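Local atomic coordinates of NAD nucleotidase (PDB entry 3ZU0), a protein that degrades NAD to adenosine and nicotinamide riboside and hydrolyses a broad range of nucleotides, 5'-AMP fastest. Residues D70-T75 against N102-A107; F390-M395 against D403-N408; D425-L430 against P544-F549; T463-Y468 against G520-K525. One frame throughout, in Å; residues are numbered along the deposited sequence.

Contact 1: D70-T75 against N102-A107; sequences DAITGT and NHEFDA. With ZN (zinc ion), chain C; ZN (zinc ion), chain D; A12 (phosphomethylphosphonic acid adenosyl ester), chain F; PO4 (phosphate ion), chain E.
Asp70 and Asn102 meet through a metal. Asp70 OD2 binds both zinc ions, while OD1 of Asn102 reaches just one of them, at 2.1 Å. His203 and Asp226 complete the protein ligands of that zinc, and Asp20, His22 and His228 those of the other. A phosphate ion, probably from the crystallisation liquor, spans the pair through its O2.

Hydrogen bonds hold the two loops around this centre. Asp70 OD1 takes the backbone N of His103 at 3.0 Å, the donor lying 30° out of the carboxylate plane. Glu104, bent at chi2, brings its carboxylate back to collect the N-H groups of 70-72: the syn lone pair of OE1 receives Asp70 N at 2.9 Å, and that of OE2 receives Ala71 N at 3.0 Å, with a weak third bond from Ile72 N. OE1 is also bound by Gly101 N. The backbone that carries the bridging aspartate is therefore positioned from the second shell.

His103 lies edge-on to the phosphate. Its NE2 donates to PO4 O3, as does Asn102 ND2 in a nearly straight bond (172°). Across the ring, ND1 gives a 2.7 Å bond to Asp106 OD2, 8° out of the ring plane, which fixes the rotation of the imidazole.

The rest is van der Waals packing: Thr73 OG1, hydrogen-bonded to Ile72 O, lies 3.2 Å from His103 CB, Thr73 CG2 against Asp106 CB, and Ile72 CG1 and CD1 along Glu104. A metal-bridging aspartate beside a Gly-Asn-His-Glu turn whose asparagine binds one of the two zincs is the signature of the calcineurin-like metallophosphoesterase site.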
# COMPACT_ATOMS: atom_id res chain seq x y z
N ASP A 70 -18.84 9.22 4.74
CA ASP A 70 -19.50 10.24 3.91
C ASP A 70 -20.71 10.78 4.66
O ASP A 70 -21.84 10.75 4.16
CB ASP A 70 -19.95 9.71 2.53
CG ASP A 70 -18.82 9.58 1.55
OD1 ASP A 70 -17.67 9.96 1.87
OD2 ASP A 70 -19.10 9.14 0.42
N ALA A 71 -20.46 11.27 5.87
CA ALA A 71 -21.49 11.99 6.61
C ALA A 71 -21.74 13.32 5.92
O ALA A 71 -22.88 13.80 5.84
CB ALA A 71 -21.05 12.21 8.05
N ILE A 72 -20.67 13.92 5.41
CA ILE A 72 -20.78 15.28 4.90
C ILE A 72 -20.63 15.44 3.41
O ILE A 72 -20.03 14.60 2.73
CB ILE A 72 -19.78 16.24 5.60
CG1 ILE A 72 -18.34 15.73 5.46
CG2 ILE A 72 -20.15 16.43 7.05
CD1 ILE A 72 -17.27 16.80 5.68
N THR A 73 -21.19 16.56 2.94
CA THR A 73 -21.20 17.04 1.56
C THR A 73 -22.34 16.45 0.78
O THR A 73 -22.62 15.25 0.88
CB THR A 73 -19.87 16.85 0.79
OG1 THR A 73 -19.74 15.49 0.38
CG2 THR A 73 -18.65 17.29 1.66
N GLY A 74 -22.99 17.29 -0.02
CA GLY A 74 -24.03 16.81 -0.91
C GLY A 74 -25.29 17.64 -0.89
O GLY A 74 -26.13 17.51 -1.78
N THR A 75 -25.42 18.49 0.13
CA THR A 75 -26.56 19.38 0.26
C THR A 75 -26.13 20.69 0.89
O THR A 75 -25.00 20.84 1.36
CB THR A 75 -27.70 18.82 1.15
OG1 THR A 75 -27.33 18.97 2.52
CG2 THR A 75 -28.00 17.34 0.85
N ASN A 102 -14.58 9.15 1.45
CA ASN A 102 -13.81 9.98 0.54
C ASN A 102 -14.24 11.46 0.59
O ASN A 102 -13.41 12.35 0.55
CB ASN A 102 -13.86 9.45 -0.90
CG ASN A 102 -15.27 9.16 -1.36
OD1 ASN A 102 -16.09 8.67 -0.60
ND2 ASN A 102 -15.57 9.48 -2.62
N HIS A 103 -15.55 11.71 0.67
CA HIS A 103 -16.05 13.10 0.69
C HIS A 103 -15.77 13.86 1.96
O HIS A 103 -15.94 15.07 2.01
CB HIS A 103 -17.53 13.15 0.31
CG HIS A 103 -17.78 12.74 -1.11
ND1 HIS A 103 -17.67 13.62 -2.17
CD2 HIS A 103 -18.07 11.53 -1.65
CE1 HIS A 103 -17.90 12.97 -3.30
NE2 HIS A 103 -18.15 11.71 -3.01
N GLU A 104 -15.31 13.18 2.99
CA GLU A 104 -14.87 13.86 4.21
C GLU A 104 -13.74 14.86 3.93
O GLU A 104 -13.56 15.83 4.67
CB GLU A 104 -14.40 12.84 5.26
CG GLU A 104 -15.39 12.62 6.41
CD GLU A 104 -16.64 11.89 5.98
OE1 GLU A 104 -16.53 10.77 5.44
OE2 GLU A 104 -17.75 12.43 6.21
N PHE A 105 -12.97 14.62 2.86
CA PHE A 105 -11.84 15.49 2.54
C PHE A 105 -12.10 16.51 1.46
O PHE A 105 -11.18 17.20 1.03
CB PHE A 105 -10.62 14.65 2.15
CG PHE A 105 -10.04 13.90 3.28
CD1 PHE A 105 -9.13 14.50 4.12
CD2 PHE A 105 -10.41 12.58 3.52
CE1 PHE A 105 -8.59 13.81 5.18
CE2 PHE A 105 -9.87 11.88 4.57
CZ PHE A 105 -8.96 12.49 5.41
N ASP A 106 -13.36 16.62 1.02
CA ASP A 106 -13.73 17.48 -0.10
C ASP A 106 -13.39 18.95 0.14
O ASP A 106 -13.19 19.71 -0.80
CB ASP A 106 -15.23 17.36 -0.38
CG ASP A 106 -15.54 16.22 -1.33
OD1 ASP A 106 -14.63 15.40 -1.61
OD2 ASP A 106 -16.70 16.13 -1.80
N ALA A 107 -13.35 19.35 1.41
CA ALA A 107 -13.05 20.73 1.74
C ALA A 107 -11.68 20.83 2.42
O ALA A 107 -11.45 21.73 3.23
CB ALA A 107 -14.15 21.28 2.67
ZN ZN C . -17.91 7.71 -0.48
ZN ZN D . -21.07 8.52 -0.69
PB A12 F . -21.20 12.38 -5.39
O1B A12 F . -22.54 12.59 -6.19
O2B A12 F . -20.76 13.75 -4.92
O3B A12 F . -21.43 11.51 -4.21
PA A12 F . -19.31 12.71 -7.62
O1A A12 F . -20.24 13.94 -7.66
O2A A12 F . -18.91 12.09 -8.99
C3A A12 F . -19.99 11.74 -6.40
O5' A12 F . -18.11 13.24 -6.65
C5' A12 F . -16.85 13.45 -7.19
C4' A12 F . -16.71 14.51 -8.15
O4' A12 F . -16.95 15.76 -7.44
C3' A12 F . -15.31 14.68 -8.55
O3' A12 F . -14.89 13.82 -9.53
C2' A12 F . -15.25 16.10 -9.00
O2' A12 F . -15.64 16.23 -10.31
C1' A12 F . -16.20 16.78 -8.09
N9 A12 F . -15.49 17.55 -7.11
C8 A12 F . -15.12 17.14 -5.88
N7 A12 F . -14.47 18.15 -5.30
C5 A12 F . -14.44 19.23 -6.17
C6 A12 F . -13.93 20.56 -6.10
N6 A12 F . -13.24 21.05 -4.98
N1 A12 F . -14.10 21.35 -7.14
C2 A12 F . -14.72 20.93 -8.24
N3 A12 F . -15.23 19.69 -8.35
C4 A12 F . -15.09 18.84 -7.32
P PO4 E . -19.44 8.34 -3.35
O1 PO4 E . -19.73 7.12 -4.20
O2 PO4 E . -19.35 7.89 -1.90
O3 PO4 E . -18.09 8.87 -3.79
O4 PO4 E . -20.53 9.38 -3.49

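Contact 2: F390-M395 against D403-N408; sequences FIAETM and DLTIQN. With A12 (phosphomethylphosphonic acid adenosyl ester), chain F.
Thr405 gives its hydroxyl to the helix: OG1 donates to Ala392 O at 2.8 Å. The donor lies 51° above the carbonyl plane, and thus not on a lone pair. It gets there because OG1 sits between the backbone N and the carbonyl carbon (chi1 59°), a setting that turns CG2 toward Met395, whose CB it meets at 4.1 Å. The methyl of Ala392 packs against the same OG1 at 3.6 Å.

Two residues farther along the strand, Gln407 is crossed by Met395 of the helix at about a right angle. The thioether sulfur SD of Met395 comes within 3.4 Å of Gln407 OE1, and the bend at chi3 lays CE beside the same oxygen. That oxygen has its polar partner elsewhere, in Asn514 ND2 on the neighbouring strand. Ile391 CG2 makes a looser contact, 4.3 Å from Gln407 CD.

Behind these contacts, segment 390-395 of helix 386-398 runs at 138° to strand 404-408, the two short axes approaching to 7.7 Å. The strand lies inside a five-strand mixed sheet of the C-terminal domain, between 467-470 and 508-514, and its far end, Asn408, borders the bound nucleotide analogue. Phe549 of helix 545-555 packs on Ile391 and Thr394.

Chemically, the hydroxyl is satisfied by Ala392 O within the contact and the Gln407 oxygen by Asn514 from the sheet, so the two buried polar atoms are served from different sides of the structure.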
# COMPACT_ATOMS: atom_id res chain seq x y z
N PHE A 390 -21.76 27.62 -18.99
CA PHE A 390 -22.22 28.86 -18.37
C PHE A 390 -21.32 29.29 -17.20
O PHE A 390 -20.89 30.45 -17.14
CB PHE A 390 -23.68 28.72 -17.92
CG PHE A 390 -24.18 29.89 -17.08
CD1 PHE A 390 -24.07 31.19 -17.54
CD2 PHE A 390 -24.80 29.67 -15.86
CE1 PHE A 390 -24.54 32.26 -16.77
CE2 PHE A 390 -25.27 30.74 -15.09
CZ PHE A 390 -25.14 32.03 -15.55
N ILE A 391 -21.03 28.37 -16.28
CA ILE A 391 -20.15 28.71 -15.16
C ILE A 391 -18.76 29.13 -15.67
O ILE A 391 -18.16 30.09 -15.16
CB ILE A 391 -20.03 27.59 -14.10
CG1 ILE A 391 -21.35 27.35 -13.35
CG2 ILE A 391 -18.87 27.90 -13.15
CD1 ILE A 391 -22.06 28.60 -12.80
N ALA A 392 -18.26 28.44 -16.69
CA ALA A 392 -16.99 28.81 -17.32
C ALA A 392 -16.99 30.24 -17.88
O ALA A 392 -16.00 30.97 -17.75
CB ALA A 392 -16.64 27.82 -18.42
N GLU A 393 -18.10 30.64 -18.51
CA GLU A 393 -18.27 31.99 -19.06
C GLU A 393 -18.25 33.04 -17.95
O GLU A 393 -17.71 34.13 -18.11
CB GLU A 393 -19.59 32.08 -19.84
CG GLU A 393 -19.66 31.18 -21.07
CD GLU A 393 -18.86 31.73 -22.23
OE1 GLU A 393 -18.29 32.83 -22.07
OE2 GLU A 393 -18.79 31.07 -23.29
N THR A 394 -18.87 32.67 -16.84
CA THR A 394 -18.87 33.43 -15.61
C THR A 394 -17.44 33.67 -15.08
O THR A 394 -17.08 34.78 -14.70
CB THR A 394 -19.75 32.66 -14.60
OG1 THR A 394 -21.01 33.32 -14.45
CG2 THR A 394 -19.07 32.40 -13.29
N MET A 395 -16.61 32.62 -15.09
CA MET A 395 -15.22 32.75 -14.65
C MET A 395 -14.38 33.58 -15.63
O MET A 395 -13.54 34.40 -15.22
CB MET A 395 -14.60 31.36 -14.49
CG MET A 395 -15.29 30.52 -13.44
SD MET A 395 -15.05 28.65 -13.76
CE MET A 395 -13.14 28.55 -13.47
N ASP A 403 -7.57 34.38 -21.59
CA ASP A 403 -7.93 33.98 -22.95
C ASP A 403 -9.00 32.90 -23.01
O ASP A 403 -9.63 32.69 -24.05
CB ASP A 403 -6.70 33.47 -23.71
CG ASP A 403 -5.69 34.57 -24.00
OD1 ASP A 403 -6.09 35.60 -24.59
OD2 ASP A 403 -4.51 34.41 -23.63
N LEU A 404 -9.23 32.22 -21.90
CA LEU A 404 -9.84 30.90 -21.98
C LEU A 404 -10.02 30.38 -20.58
O LEU A 404 -9.14 30.56 -19.75
CB LEU A 404 -8.83 30.05 -22.75
CG LEU A 404 -8.74 28.62 -23.20
CD1 LEU A 404 -7.46 28.56 -24.01
CD2 LEU A 404 -8.67 27.67 -22.03
N THR A 405 -11.16 29.76 -20.29
CA THR A 405 -11.37 29.09 -19.01
C THR A 405 -11.84 27.67 -19.23
O THR A 405 -12.50 27.37 -20.23
CB THR A 405 -12.44 29.76 -18.14
OG1 THR A 405 -13.69 29.78 -18.84
CG2 THR A 405 -12.04 31.17 -17.74
N ILE A 406 -11.48 26.79 -18.30
CA ILE A 406 -11.92 25.40 -18.28
C ILE A 406 -12.50 25.07 -16.91
O ILE A 406 -11.89 25.40 -15.90
CB ILE A 406 -10.74 24.44 -18.51
CG1 ILE A 406 -10.03 24.75 -19.82
CG2 ILE A 406 -11.21 22.97 -18.45
CD1 ILE A 406 -10.99 25.09 -20.95
N GLN A 407 -13.67 24.43 -16.90
CA GLN A 407 -14.35 24.03 -15.68
C GLN A 407 -14.77 22.59 -15.83
O GLN A 407 -15.24 22.19 -16.89
CB GLN A 407 -15.59 24.92 -15.42
CG GLN A 407 -16.49 24.48 -14.26
CD GLN A 407 -15.89 24.81 -12.91
OE1 GLN A 407 -14.82 25.41 -12.84
NE2 GLN A 407 -16.56 24.42 -11.84
N ASN A 408 -14.56 21.79 -14.78
CA ASN A 408 -14.99 20.40 -14.79
C ASN A 408 -16.49 20.29 -14.52
O ASN A 408 -17.02 20.99 -13.66
CB ASN A 408 -14.18 19.56 -13.79
CG ASN A 408 -14.35 20.02 -12.35
OD1 ASN A 408 -14.65 19.21 -11.46
ND2 ASN A 408 -14.17 21.31 -12.11
PB A12 F . -21.20 12.38 -5.39
O1B A12 F . -22.54 12.59 -6.19
O2B A12 F . -20.76 13.75 -4.92
O3B A12 F . -21.43 11.51 -4.21
PA A12 F . -19.31 12.71 -7.62
O1A A12 F . -20.24 13.94 -7.66
O2A A12 F . -18.91 12.09 -8.99
C3A A12 F . -19.99 11.74 -6.40
O5' A12 F . -18.11 13.24 -6.65
C5' A12 F . -16.85 13.45 -7.19
C4' A12 F . -16.71 14.51 -8.15
O4' A12 F . -16.95 15.76 -7.44
C3' A12 F . -15.31 14.68 -8.55
O3' A12 F . -14.89 13.82 -9.53
C2' A12 F . -15.25 16.10 -9.00
O2' A12 F . -15.64 16.23 -10.31
C1' A12 F . -16.20 16.78 -8.09
N9 A12 F . -15.49 17.55 -7.11
C8 A12 F . -15.12 17.14 -5.88
N7 A12 F . -14.47 18.15 -5.30
C5 A12 F . -14.44 19.23 -6.17
C6 A12 F . -13.93 20.56 -6.10
N6 A12 F . -13.24 21.05 -4.98
N1 A12 F . -14.10 21.35 -7.14
C2 A12 F . -14.72 20.93 -8.24
N3 A12 F . -15.23 19.69 -8.35
C4 A12 F . -15.09 18.84 -7.32

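Contact 3: D425-L430 against P544-F549; sequences DAYTFL and PDAESF
Phe429, whose ring meets Phe549 across the two helices, also gives its backbone N to a carbonyl held twice: Asp425 O accepts from Phe429 N and from Thr428 N, each at 2.9 Å. The same oxygen stands 3.2 Å above one face of the Phe429 ring, toward its rim. At the start of the partner helix Asp545 OD1 takes Ala546 N at 2.7 Å, the donor coming from above the carboxylate plane.

Between these polar ends the packing is apolar. The methyl of Ala546 rests over the Tyr427 ring in a CH-pi contact, 3.8 Å from the ring centroid and 23° off the normal. That same CB also touches Leu430 CB.

The helices 423-429 and 545-555 belong to the C-terminal domain, where the second follows directly on strand 539-544, an outer strand of the five-strand sheet. The axes of 425-429 and 545-549 approach to 9.3 Å, with 135° between their N-to-C directions. Helix 386-398 closes over part of the interface, placing Ile391 against both Leu430 and Phe549.

Phe549 supplies the packing next to this. With CG anti to its backbone N (chi1 171°), it carries its ring toward helix 423-429, where Ala426 CB meets the ring edge at 3.8 Å from CD2. Leu430 CD1 packs against Phe549 CB, again at 3.8 Å. The rings of Phe429 and Phe549 are steeply inclined to each other, and CZ of Phe549 arrives at the Phe429 edge. At the periphery Glu547, bent at chi2, brings OE1 to 3.2 Å from Tyr427 OH.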
# COMPACT_ATOMS: atom_id res chain seq x y z
N ASP A 425 -29.19 29.04 -4.50
CA ASP A 425 -28.89 28.47 -5.81
C ASP A 425 -27.40 28.52 -6.09
O ASP A 425 -26.80 27.54 -6.52
CB ASP A 425 -29.66 29.20 -6.93
CG ASP A 425 -31.16 28.92 -6.90
OD1 ASP A 425 -31.55 27.83 -6.41
OD2 ASP A 425 -31.95 29.79 -7.35
N ALA A 426 -26.79 29.68 -5.85
CA ALA A 426 -25.37 29.85 -6.16
C ALA A 426 -24.53 28.77 -5.47
O ALA A 426 -23.64 28.17 -6.08
CB ALA A 426 -24.90 31.24 -5.74
N TYR A 427 -24.83 28.55 -4.19
CA TYR A 427 -24.12 27.56 -3.38
C TYR A 427 -24.57 26.13 -3.64
O TYR A 427 -23.95 25.19 -3.15
CB TYR A 427 -24.18 27.93 -1.89
CG TYR A 427 -23.24 29.09 -1.61
CD1 TYR A 427 -21.89 28.88 -1.37
CD2 TYR A 427 -23.69 30.41 -1.65
CE1 TYR A 427 -21.02 29.93 -1.14
CE2 TYR A 427 -22.84 31.46 -1.42
CZ TYR A 427 -21.50 31.23 -1.17
OH TYR A 427 -20.66 32.30 -0.95
N THR A 428 -25.65 25.96 -4.40
CA THR A 428 -26.07 24.63 -4.85
C THR A 428 -25.27 24.27 -6.11
O THR A 428 -24.74 23.16 -6.22
CB THR A 428 -27.58 24.57 -5.14
OG1 THR A 428 -28.31 24.75 -3.92
CG2 THR A 428 -27.99 23.24 -5.78
N PHE A 429 -25.18 25.22 -7.04
CA PHE A 429 -24.37 25.02 -8.25
C PHE A 429 -22.90 24.84 -7.89
O PHE A 429 -22.21 23.99 -8.46
CB PHE A 429 -24.48 26.23 -9.20
CG PHE A 429 -25.90 26.65 -9.52
CD1 PHE A 429 -26.97 25.79 -9.33
CD2 PHE A 429 -26.15 27.93 -10.01
CE1 PHE A 429 -28.27 26.20 -9.63
CE2 PHE A 429 -27.43 28.35 -10.31
CZ PHE A 429 -28.50 27.49 -10.12
N LEU A 430 -22.41 25.65 -6.95
CA LEU A 430 -20.98 25.77 -6.66
C LEU A 430 -20.69 25.59 -5.17
O LEU A 430 -20.52 26.56 -4.43
CB LEU A 430 -20.46 27.13 -7.11
CG LEU A 430 -20.51 27.43 -8.62
CD1 LEU A 430 -20.20 28.90 -8.87
CD2 LEU A 430 -19.54 26.57 -9.39
N PRO A 544 -13.17 33.77 -4.73
CA PRO A 544 -13.94 32.58 -4.36
C PRO A 544 -14.97 32.30 -5.44
O PRO A 544 -15.52 33.22 -6.01
CB PRO A 544 -14.62 32.98 -3.04
CG PRO A 544 -13.93 34.25 -2.60
CD PRO A 544 -13.49 34.92 -3.86
N ASP A 545 -15.22 31.03 -5.72
CA ASP A 545 -16.04 30.65 -6.86
C ASP A 545 -17.49 31.14 -6.80
O ASP A 545 -17.96 31.79 -7.73
CB ASP A 545 -15.96 29.13 -7.11
CG ASP A 545 -16.34 28.29 -5.88
OD1 ASP A 545 -16.57 28.84 -4.78
OD2 ASP A 545 -16.39 27.04 -6.02
N ALA A 546 -18.19 30.84 -5.72
CA ALA A 546 -19.62 31.17 -5.63
C ALA A 546 -19.84 32.68 -5.45
O ALA A 546 -20.77 33.25 -6.03
CB ALA A 546 -20.27 30.40 -4.51
N GLU A 547 -18.99 33.31 -4.65
CA GLU A 547 -19.04 34.75 -4.46
C GLU A 547 -18.89 35.48 -5.79
O GLU A 547 -19.64 36.40 -6.10
CB GLU A 547 -17.95 35.18 -3.47
CG GLU A 547 -18.27 34.82 -2.02
CD GLU A 547 -17.46 33.61 -1.49
OE1 GLU A 547 -17.63 32.45 -2.00
OE2 GLU A 547 -16.66 33.84 -0.54
N SER A 548 -17.92 35.04 -6.58
CA SER A 548 -17.68 35.58 -7.92
C SER A 548 -18.87 35.40 -8.86
O SER A 548 -19.17 36.27 -9.67
CB SER A 548 -16.43 34.92 -8.52
OG SER A 548 -16.38 35.06 -9.93
N PHE A 549 -19.56 34.26 -8.74
CA PHE A 549 -20.76 33.99 -9.53
C PHE A 549 -21.92 34.91 -9.12
O PHE A 549 -22.66 35.41 -9.96
CB PHE A 549 -21.16 32.52 -9.37
CG PHE A 549 -22.50 32.20 -9.96
CD1 PHE A 549 -22.64 32.00 -11.33
CD2 PHE A 549 -23.62 32.11 -9.16
CE1 PHE A 549 -23.87 31.71 -11.88
CE2 PHE A 549 -24.85 31.82 -9.71
CZ PHE A 549 -24.97 31.63 -11.07

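Contact 4: T463-Y468 against G520-K525; sequences TGAFPY and GKDGYK. With A12 (phosphomethylphosphonic acid adenosyl ester), chain F.
Tyr524, the centre of an inverse gamma turn, reaches across to the 3-10 turn of Ala465 in the part of the C-terminal domain that grips the nucleotide. Its hydroxyl donates to Ala465 O at 2.8 Å, the C=O...O angle being 148° and the donor tilted 27° from the carbonyl plane. The ring gets there with CG anti to the carbonyl carbon (chi1 -78°), which sends it across toward the 463-468 backbone.

This is the tight part. The methyl of Ala465 lies 3.3 Å from Asp522 O, while Pro467 CB comes to 3.6 Å from Tyr524 OH. Phe456 of helix 443-460 backs both Ala465 and Asp522, and Val449 and Ala453 of that helix flank the tyrosine.

Toward the outside the contact loosens. Gly523 is partly exposed, and Lys525, first residue of helix 525-530, is exposed; neither touches the 463-468 segment. A Schellman motif at Gly520 ends the preceding helix.

On the ligand side the carboxylate of Asp522 takes both ribose hydroxyls, one oxygen each: A12 O3' donates to OD1 and O2' to OD2, both at 2.6 Å. Ser167 adds a bond to OD1, which would hold the carboxylate's orientation. Gly464, with no side chain, lies close against the ribose at O2'. Gly464 O lies 3.4 Å from Asp522 OD2; both are acceptors, and it is OD2 that takes the O2' hydroxyl.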
# COMPACT_ATOMS: atom_id res chain seq x y z
N THR A 463 -16.84 10.74 -13.94
CA THR A 463 -17.46 11.53 -14.98
C THR A 463 -17.37 13.04 -14.69
O THR A 463 -17.44 13.84 -15.60
CB THR A 463 -18.92 11.12 -15.22
OG1 THR A 463 -19.66 11.25 -14.00
CG2 THR A 463 -19.02 9.66 -15.73
N GLY A 464 -17.22 13.41 -13.42
CA GLY A 464 -17.16 14.81 -13.05
C GLY A 464 -15.98 15.53 -13.67
O GLY A 464 -15.91 16.76 -13.63
N ALA A 465 -15.05 14.78 -14.25
CA ALA A 465 -13.85 15.38 -14.84
C ALA A 465 -14.13 16.03 -16.18
O ALA A 465 -13.33 16.82 -16.66
CB ALA A 465 -12.76 14.34 -15.01
N PHE A 466 -15.26 15.70 -16.79
CA PHE A 466 -15.45 16.12 -18.16
C PHE A 466 -15.37 17.65 -18.29
O PHE A 466 -15.98 18.38 -17.51
CB PHE A 466 -16.74 15.58 -18.74
CG PHE A 466 -16.73 15.52 -20.24
CD1 PHE A 466 -17.09 16.62 -20.99
CD2 PHE A 466 -16.31 14.37 -20.89
CE1 PHE A 466 -17.06 16.58 -22.36
CE2 PHE A 466 -16.28 14.32 -22.27
CZ PHE A 466 -16.66 15.43 -23.01
N PRO A 467 -14.58 18.13 -19.25
CA PRO A 467 -14.26 19.56 -19.32
C PRO A 467 -15.11 20.38 -20.30
O PRO A 467 -15.36 19.96 -21.43
CB PRO A 467 -12.80 19.55 -19.77
CG PRO A 467 -12.72 18.35 -20.67
CD PRO A 467 -13.68 17.33 -20.11
N TYR A 468 -15.53 21.56 -19.86
CA TYR A 468 -16.24 22.51 -20.71
C TYR A 468 -15.59 23.86 -20.53
O TYR A 468 -15.11 24.17 -19.45
CB TYR A 468 -17.70 22.62 -20.30
CG TYR A 468 -18.51 21.36 -20.51
CD1 TYR A 468 -18.42 20.31 -19.62
CD2 TYR A 468 -19.35 21.23 -21.60
CE1 TYR A 468 -19.16 19.16 -19.81
CE2 TYR A 468 -20.09 20.10 -21.79
CZ TYR A 468 -19.99 19.06 -20.89
OH TYR A 468 -20.74 17.93 -21.08
N GLY A 520 -4.25 19.42 -10.24
CA GLY A 520 -4.14 18.10 -10.86
C GLY A 520 -5.22 17.11 -10.45
O GLY A 520 -5.13 15.93 -10.77
N LYS A 521 -6.27 17.56 -9.75
CA LYS A 521 -7.32 16.64 -9.32
C LYS A 521 -8.19 16.21 -10.49
O LYS A 521 -8.16 16.83 -11.54
CB LYS A 521 -8.21 17.26 -8.24
CG LYS A 521 -7.48 17.60 -6.96
CD LYS A 521 -7.10 16.34 -6.20
CE LYS A 521 -6.09 16.67 -5.11
NZ LYS A 521 -5.98 15.57 -4.13
N ASP A 522 -8.99 15.17 -10.28
CA ASP A 522 -9.93 14.73 -11.31
C ASP A 522 -9.16 14.39 -12.59
O ASP A 522 -9.69 14.50 -13.70
CB ASP A 522 -11.01 15.80 -11.55
CG ASP A 522 -12.41 15.31 -11.22
OD1 ASP A 522 -12.58 14.21 -10.63
OD2 ASP A 522 -13.37 16.05 -11.52
N GLY A 523 -7.91 13.95 -12.43
CA GLY A 523 -7.14 13.46 -13.55
C GLY A 523 -6.67 14.51 -14.53
O GLY A 523 -6.39 14.20 -15.69
N TYR A 524 -6.58 15.76 -14.08
CA TYR A 524 -6.03 16.85 -14.91
C TYR A 524 -4.52 16.82 -14.73
O TYR A 524 -3.94 17.70 -14.09
CB TYR A 524 -6.61 18.21 -14.48
CG TYR A 524 -8.01 18.47 -14.98
CD1 TYR A 524 -9.07 17.66 -14.59
CD2 TYR A 524 -8.28 19.55 -15.82
CE1 TYR A 524 -10.36 17.91 -15.05
CE2 TYR A 524 -9.56 19.81 -16.27
CZ TYR A 524 -10.60 18.97 -15.89
OH TYR A 524 -11.88 19.20 -16.35
N LYS A 525 -3.90 15.78 -15.28
CA LYS A 525 -2.50 15.50 -15.04
C LYS A 525 -1.64 16.68 -15.47
O LYS A 525 -0.73 17.08 -14.77
CB LYS A 525 -2.06 14.24 -15.80
CG LYS A 525 -2.55 12.93 -15.22
CD LYS A 525 -2.06 11.76 -16.08
CE LYS A 525 -2.63 10.42 -15.61
NZ LYS A 525 -1.96 9.92 -14.36
PB A12 F . -21.20 12.38 -5.39
O1B A12 F . -22.54 12.59 -6.19
O2B A12 F . -20.76 13.75 -4.92
O3B A12 F . -21.43 11.51 -4.21
PA A12 F . -19.31 12.71 -7.62
O1A A12 F . -20.24 13.94 -7.66
O2A A12 F . -18.91 12.09 -8.99
C3A A12 F . -19.99 11.74 -6.40
O5' A12 F . -18.11 13.24 -6.65
C5' A12 F . -16.85 13.45 -7.19
C4' A12 F . -16.71 14.51 -8.15
O4' A12 F . -16.95 15.76 -7.44
C3' A12 F . -15.31 14.68 -8.55
O3' A12 F . -14.89 13.82 -9.53
C2' A12 F . -15.25 16.10 -9.00
O2' A12 F . -15.64 16.23 -10.31
C1' A12 F . -16.20 16.78 -8.09
N9 A12 F . -15.49 17.55 -7.11
C8 A12 F . -15.12 17.14 -5.88
N7 A12 F . -14.47 18.15 -5.30
C5 A12 F . -14.44 19.23 -6.17
C6 A12 F . -13.93 20.56 -6.10
N6 A12 F . -13.24 21.05 -4.98
N1 A12 F . -14.10 21.35 -7.14
C2 A12 F . -14.72 20.93 -8.24
N3 A12 F . -15.23 19.69 -8.35
C4 A12 F . -15.09 18.84 -7.32

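Following the chain from the N terminus, contact 1 comes first, closing a 26-residue excursion between two loops that follow neighbouring strands of the metal-binding domain. Contact 2 then closes the short connection, seven residues, from a helix to the strand beneath it in the C-terminal domain. Contact 3 spans more than a hundred residues, pairing helices 423-429 and 545-555, and contact 4 is nested inside that loop; none of the contacts cross. Contacts 2 and 3 pack together through Phe549, while contacts 2 and 4 share the sheet, where strands 404-408 and 467-470 are neighbours. The bound nucleotide analogue touches contacts 1, 2 and 4, bridging the two domains.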